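Farnesyltransferase, putative (Trypanosoma cruzi, PDB 3WCA) probably catalyses the magnesium-dependent condensation of two farnesyl diphosphate molecules, with NADPH or NADH as reductant, to give squalene, the first step towards lanosterol. Local coordinates at residues D348-E351 and H352-D356; Q129-I132 and S133-E137. The protein carries 1 engineered substitution. All coordinates share one frame; numbering follows the deposited sequence.

Contacts 1 and 2 are both short runs of helix, and they share no helix. Contact 2 comes first along the chain, in helix 126-147, within the part that matches the squalene/phytoene synthase family; contact 1 lies in helix 347-362, near the C-terminal end. Their centres are 37 Å apart, on opposite sides of the centre of the chain, and their nearest atoms stay about 27 Å from one another. In this all-helical, single-chain enzyme contact 2 packs against helix 51-72, which carries the magnesium ligands D68, E71 and D72. Contact 1 instead lies away from the known sites, where the C-terminal helix packs on helices 243-258 and 322-338.

Contact 1: D348-E351 and H352-D356; sequences DRIE and HLVND
R349 and H352 meet one helical turn apart, with the edge of the imidazole turned to the flat of the guanidinium. NE2 of H352 stands over one guanidinium face, 3.1 Å from NE of R349, and the two planes are nearly perpendicular, at 84°. The pair is poorly angled for a hydrogen bond, so the flat groups simply pack. This is an amphipathic stretch of helix 347-362, in an all-helical isoprenoid synthase fold.

With chi1 at 76°, the imidazole of H352 sits between its own backbone N and carbonyl carbon, tight against the R349 carbonyl and too close to it in the model for the exact position to be relied on. The R349 chain bends at chi2 and carries its end towards the ring. A long arginine and a flat polar imidazole suit this outer side.

On the inner side branched aliphatic residues take over. CG2 of I350 touches CG2 of V354 at 3.8 Å, and the bond from V354 N to I350 O, 2.8 Å long, fastens the backbone beneath. I350 also packs on A255, F295 and M340, whereas V354 reaches T333 and A337 of helix 322-338; these hydrocarbons bring no polar group of their own into the buried interface.

E351 and N355 run side by side, pointing the same way. ND2 of N355 rests 3.4 Å from CG of E351, and 2.8 Å from E351 O at an angle too poor for a hydrogen bond; the backbone N of N355 does bond to E351 O, over 3.0 Å. Polar ends suit this partly exposed flank.

L353 links the two sides: it packs on A255 and L258 of helix 243-258, and its CD1 lies 3.7 Å from NE of R349.

Contact 2: Q129-I132 and S133-E137; sequences QDVI and SGICE
I135 sits one turn beyond V131, and its side chain begins over that residue's carbonyl. CB approaches V131 O, and CG1 comes closer still, 3.1 Å from the same oxygen: chi1 of -60° sets it anti to the carbonyl carbon, beside the backbone N, which turns it to the V131 carbonyl. CG1 is also the atom that meets V131's side chain, at 4.3 Å from its CG1 in a loose apolar contact. CG2 and the terminal CD1 lie farther from V131; the side chain as a whole touches F60 and L167, and it lies about 10 Å from the bound thiodiphosphate analogue of farnesyl diphosphate. A branched hydrocarbon suits a buried place between helices 51-72 and 154-179.

The turn belongs to helix 126-147 of the all-helical squalene/phytoene synthase fold, and regular i to i+4 backbone bonds hold it: I135 N reaches V131 O, and C136 N reaches I132 O. Q129 O is gripped twice, by S133 N at 2.9 Å and by the hydroxyl of Y121. CB of S133 rests 3.3 Å from that oxygen, and a residue this small fits among its neighbours Y121, H89 and L92. G134, without a side chain, gives D130 O its N-H at an N to O distance of 2.9 Å, from above the carbonyl plane, 35° out of it.

I132 and C136 face inward. I132 packs on F60, Y121 and L124. C136 has its CB 3.2 Å from I132 O; its SG lies anti to the backbone N, and the side chain touches V63 and L67 of helix 51-72. That compact thiol allows close packing against the helix bearing the magnesium ligand D68, whose side chain is about 11 Å from that of C136.

Contact 1: D348-E351 and H352-D356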
ATOM      1  N   ASP A 348     -17.133  -6.075  20.240  1.00 78.31           N
ATOM      2  CA  ASP A 348     -16.993  -4.854  21.023  1.00 75.91           C
ATOM      3  C   ASP A 348     -16.018  -3.886  20.363  1.00 72.76           C
ATOM      4  O   ASP A 348     -16.356  -2.735  20.084  1.00 71.14           O
ATOM      5  CB  ASP A 348     -16.497  -5.194  22.435  1.00 77.09           C
ATOM      6  CG  ASP A 348     -17.601  -5.713  23.334  1.00 78.54           C
ATOM      7  OD1 ASP A 348     -18.425  -6.530  22.865  1.00 78.88           O
ATOM      8  OD2 ASP A 348     -17.637  -5.306  24.515  1.00 78.82           O
ATOM      9  N   ARG A 349     -14.803  -4.370  20.121  1.00 69.99           N
ATOM     10  CA  ARG A 349     -13.755  -3.563  19.516  1.00 67.00           C
ATOM     11  C   ARG A 349     -14.077  -3.147  18.082  1.00 63.90           C
ATOM     12  O   ARG A 349     -13.713  -2.055  17.650  1.00 64.57           O
ATOM     13  CB  ARG A 349     -12.424  -4.325  19.547  1.00 68.12           C
ATOM     14  CG  ARG A 349     -11.242  -3.536  18.999  1.00 68.85           C
ATOM     15  CD  ARG A 349     -10.820  -2.415  19.937  1.00 70.48           C
ATOM     16  NE  ARG A 349     -10.116  -1.348  19.229  1.00 69.46           N
ATOM     17  CZ  ARG A 349      -9.574  -0.288  19.821  1.00 69.42           C
ATOM     18  NH1 ARG A 349      -9.646  -0.153  21.140  1.00 69.67           N
ATOM     19  NH2 ARG A 349      -8.974   0.645  19.094  1.00 68.68           N
ATOM     20  N   ILE A 350     -14.762  -4.005  17.340  1.00 59.25           N
ATOM     21  CA  ILE A 350     -15.086  -3.670  15.961  1.00 55.13           C
ATOM     22  C   ILE A 350     -16.203  -2.646  15.871  1.00 53.74           C
ATOM     23  O   ILE A 350     -16.162  -1.749  15.031  1.00 52.89           O
ATOM     24  CB  ILE A 350     -15.488  -4.930  15.159  1.00 53.82           C
ATOM     25  CG1 ILE A 350     -14.282  -5.862  15.028  1.00 52.34           C
ATOM     26  CG2 ILE A 350     -16.013  -4.543  13.785  1.00 52.15           C
ATOM     27  CD1 ILE A 350     -13.103  -5.252  14.290  1.00 50.92           C
ATOM     28  N   GLU A 351     -17.190  -2.767  16.753  1.00 51.38           N
ATOM     29  CA  GLU A 351     -18.328  -1.863  16.732  1.00 50.66           C
ATOM     30  C   GLU A 351     -18.000  -0.379  16.848  1.00 48.08           C
ATOM     31  O   GLU A 351     -18.495   0.418  16.055  1.00 45.42           O
ATOM     32  CB  GLU A 351     -19.344  -2.257  17.810  1.00 54.19           C
ATOM     33  CG  GLU A 351     -20.577  -1.360  17.822  1.00 60.60           C
ATOM     34  CD  GLU A 351     -21.715  -1.910  18.663  1.00 64.46           C
ATOM     35  OE1 GLU A 351     -22.748  -1.214  18.786  1.00 66.05           O
ATOM     36  OE2 GLU A 351     -21.581  -3.036  19.195  1.00 67.44           O
ATOM     37  N   HIS A 352     -17.182   0.010  17.823  1.00 46.89           N
ATOM     38  CA  HIS A 352     -16.859   1.427  17.958  1.00 46.10           C
ATOM     39  C   HIS A 352     -15.972   1.883  16.809  1.00 44.26           C
ATOM     40  O   HIS A 352     -15.982   3.053  16.442  1.00 48.23           O
ATOM     41  CB  HIS A 352     -16.166   1.723  19.291  1.00 48.32           C
ATOM     42  CG  HIS A 352     -14.729   1.314  19.332  1.00 51.52           C
ATOM     43  ND1 HIS A 352     -13.700   2.222  19.471  1.00 52.37           N
ATOM     44  CD2 HIS A 352     -14.145   0.096  19.236  1.00 52.87           C
ATOM     45  CE1 HIS A 352     -12.545   1.580  19.459  1.00 54.10           C
ATOM     46  NE2 HIS A 352     -12.787   0.289  19.316  1.00 54.68           N
ATOM     47  N   LEU A 353     -15.204   0.963  16.241  1.00 40.03           N
ATOM     48  CA  LEU A 353     -14.344   1.313  15.120  1.00 37.69           C
ATOM     49  C   LEU A 353     -15.194   1.559  13.879  1.00 37.53           C
ATOM     50  O   LEU A 353     -14.887   2.439  13.077  1.00 35.88           O
ATOM     51  CB  LEU A 353     -13.331   0.205  14.866  1.00 35.53           C
ATOM     52  CG  LEU A 353     -12.226   0.133  15.920  1.00 34.35           C
ATOM     53  CD1 LEU A 353     -11.458  -1.158  15.773  1.00 33.07           C
ATOM     54  CD2 LEU A 353     -11.311   1.329  15.767  1.00 33.57           C
ATOM     55  N   VAL A 354     -16.263   0.780  13.730  1.00 37.39           N
ATOM     56  CA  VAL A 354     -17.163   0.941  12.599  1.00 39.32           C
ATOM     57  C   VAL A 354     -17.895   2.265  12.763  1.00 40.72           C
ATOM     58  O   VAL A 354     -18.023   3.036  11.807  1.00 40.60           O
ATOM     59  CB  VAL A 354     -18.201  -0.212  12.519  1.00 39.44           C
ATOM     60  CG1 VAL A 354     -19.317   0.157  11.555  1.00 39.30           C
ATOM     61  CG2 VAL A 354     -17.528  -1.487  12.045  1.00 38.06           C
ATOM     62  N   ASN A 355     -18.355   2.539  13.984  1.00 42.10           N
ATOM     63  CA  ASN A 355     -19.073   3.781  14.263  1.00 42.81           C
ATOM     64  C   ASN A 355     -18.199   5.004  14.032  1.00 41.76           C
ATOM     65  O   ASN A 355     -18.688   6.024  13.553  1.00 41.66           O
ATOM     66  CB  ASN A 355     -19.629   3.783  15.691  1.00 45.59           C
ATOM     67  CG  ASN A 355     -20.811   2.842  15.853  1.00 50.41           C
ATOM     68  OD1 ASN A 355     -21.790   2.931  15.112  1.00 54.25           O
ATOM     69  ND2 ASN A 355     -20.728   1.938  16.823  1.00 52.92           N
ATOM     70  N   ASP A 356     -16.916   4.913  14.378  1.00 41.16           N
ATOM     71  CA  ASP A 356     -16.003   6.030  14.142  1.00 41.81           C
ATOM     72  C   ASP A 356     -15.878   6.286  12.644  1.00 42.33           C
ATOM     73  O   ASP A 356     -15.877   7.432  12.204  1.00 41.25           O
ATOM     74  CB  ASP A 356     -14.608   5.741  14.687  1.00 44.98           C
ATOM     75  CG  ASP A 356     -14.506   5.984  16.160  1.00 48.58           C
ATOM     76  OD1 ASP A 356     -15.181   6.923  16.635  1.00 51.32           O
ATOM     77  OD2 ASP A 356     -13.748   5.253  16.836  1.00 49.43           O
TER

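Contact 2: Q129-I132 and S133-E137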
ATOM      1  N   GLN A 129      11.652  15.725  -9.047  1.00 43.03           N
ATOM      2  CA  GLN A 129      12.854  14.922  -8.863  1.00 43.36           C
ATOM      3  C   GLN A 129      13.237  14.840  -7.398  1.00 41.43           C
ATOM      4  O   GLN A 129      13.591  13.776  -6.915  1.00 43.41           O
ATOM      5  CB  GLN A 129      14.039  15.516  -9.633  1.00 45.51           C
ATOM      6  CG  GLN A 129      13.858  15.624 -11.143  1.00 49.47           C
ATOM      7  CD  GLN A 129      15.074  16.244 -11.819  1.00 50.13           C
ATOM      8  OE1 GLN A 129      15.686  17.168 -11.284  1.00 51.60           O
ATOM      9  NE2 GLN A 129      15.418  15.749 -13.001  1.00 50.66           N
ATOM     10  N   ASP A 130      13.153  15.966  -6.694  1.00 41.52           N
ATOM     11  CA  ASP A 130      13.531  16.025  -5.281  1.00 41.76           C
ATOM     12  C   ASP A 130      12.615  15.232  -4.349  1.00 39.87           C
ATOM     13  O   ASP A 130      13.081  14.617  -3.381  1.00 37.85           O
ATOM     14  CB  ASP A 130      13.602  17.487  -4.806  1.00 43.91           C
ATOM     15  CG  ASP A 130      14.713  18.284  -5.496  1.00 44.54           C
ATOM     16  OD1 ASP A 130      15.527  17.684  -6.238  1.00 44.62           O
ATOM     17  OD2 ASP A 130      14.766  19.517  -5.283  1.00 44.10           O
ATOM     18  N   VAL A 131      11.317  15.259  -4.626  1.00 37.47           N
ATOM     19  CA  VAL A 131      10.368  14.523  -3.807  1.00 35.34           C
ATOM     20  C   VAL A 131      10.702  13.037  -3.940  1.00 36.61           C
ATOM     21  O   VAL A 131      10.858  12.322  -2.943  1.00 37.21           O
ATOM     22  CB  VAL A 131       8.921  14.799  -4.275  1.00 36.32           C
ATOM     23  CG1 VAL A 131       7.948  13.834  -3.616  1.00 30.82           C
ATOM     24  CG2 VAL A 131       8.546  16.241  -3.933  1.00 30.87           C
ATOM     25  N   ILE A 132      10.849  12.603  -5.187  1.00 36.11           N
ATOM     26  CA  ILE A 132      11.154  11.219  -5.521  1.00 35.60           C
ATOM     27  C   ILE A 132      12.481  10.751  -4.928  1.00 38.13           C
ATOM     28  O   ILE A 132      12.566   9.673  -4.333  1.00 36.50           O
ATOM     29  CB  ILE A 132      11.182  11.040  -7.061  1.00 34.73           C
ATOM     30  CG1 ILE A 132       9.804  11.418  -7.640  1.00 37.32           C
ATOM     31  CG2 ILE A 132      11.575   9.603  -7.426  1.00 31.54           C
ATOM     32  CD1 ILE A 132       9.664  11.200  -9.149  1.00 34.60           C
ATOM     33  N   SER A 133      13.517  11.563  -5.089  1.00 38.68           N
ATOM     34  CA  SER A 133      14.831  11.210  -4.567  1.00 38.28           C
ATOM     35  C   SER A 133      14.768  11.151  -3.049  1.00 35.92           C
ATOM     36  O   SER A 133      15.368  10.273  -2.420  1.00 36.44           O
ATOM     37  CB  SER A 133      15.863  12.253  -5.010  1.00 40.35           C
ATOM     38  OG  SER A 133      17.174  11.793  -4.770  1.00 45.62           O
ATOM     39  N   GLY A 134      14.014  12.082  -2.469  1.00 34.33           N
ATOM     40  CA  GLY A 134      13.888  12.151  -1.022  1.00 34.57           C
ATOM     41  C   GLY A 134      13.155  10.978  -0.399  1.00 35.85           C
ATOM     42  O   GLY A 134      13.552  10.479   0.663  1.00 34.55           O
ATOM     43  N   ILE A 135      12.071  10.547  -1.044  1.00 34.26           N
ATOM     44  CA  ILE A 135      11.288   9.427  -0.539  1.00 32.04           C
ATOM     45  C   ILE A 135      12.051   8.133  -0.775  1.00 31.30           C
ATOM     46  O   ILE A 135      12.048   7.246   0.068  1.00 33.44           O
ATOM     47  CB  ILE A 135       9.899   9.339  -1.233  1.00 32.75           C
ATOM     48  CG1 ILE A 135       9.101  10.621  -0.972  1.00 32.55           C
ATOM     49  CG2 ILE A 135       9.123   8.141  -0.703  1.00 31.24           C
ATOM     50  CD1 ILE A 135       8.867  10.913   0.490  1.00 30.84           C
ATOM     51  N   CYS A 136      12.707   8.036  -1.926  1.00 32.38           N
ATOM     52  CA  CYS A 136      13.488   6.845  -2.283  1.00 33.99           C
ATOM     53  C   CYS A 136      14.529   6.491  -1.219  1.00 34.45           C
ATOM     54  O   CYS A 136      14.649   5.339  -0.805  1.00 35.12           O
ATOM     55  CB  CYS A 136      14.197   7.065  -3.613  1.00 26.58           C
ATOM     56  SG  CYS A 136      15.264   5.706  -4.054  1.00 35.21           S
ATOM     57  N   GLU A 137      15.278   7.501  -0.790  1.00 36.62           N
ATOM     58  CA  GLU A 137      16.308   7.334   0.227  1.00 37.78           C
ATOM     59  C   GLU A 137      15.718   6.910   1.578  1.00 37.14           C
ATOM     60  O   GLU A 137      16.183   5.948   2.194  1.00 36.74           O
ATOM     61  CB  GLU A 137      17.090   8.644   0.388  1.00 38.15           C
ATOM     62  CG  GLU A 137      18.131   8.604   1.487  1.00 42.98           C
ATOM     63  CD  GLU A 137      19.123   9.752   1.403  1.00 45.78           C
ATOM     64  OE1 GLU A 137      18.693  10.928   1.434  1.00 44.81           O
ATOM     65  OE2 GLU A 137      20.337   9.467   1.306  1.00 48.31           O
TER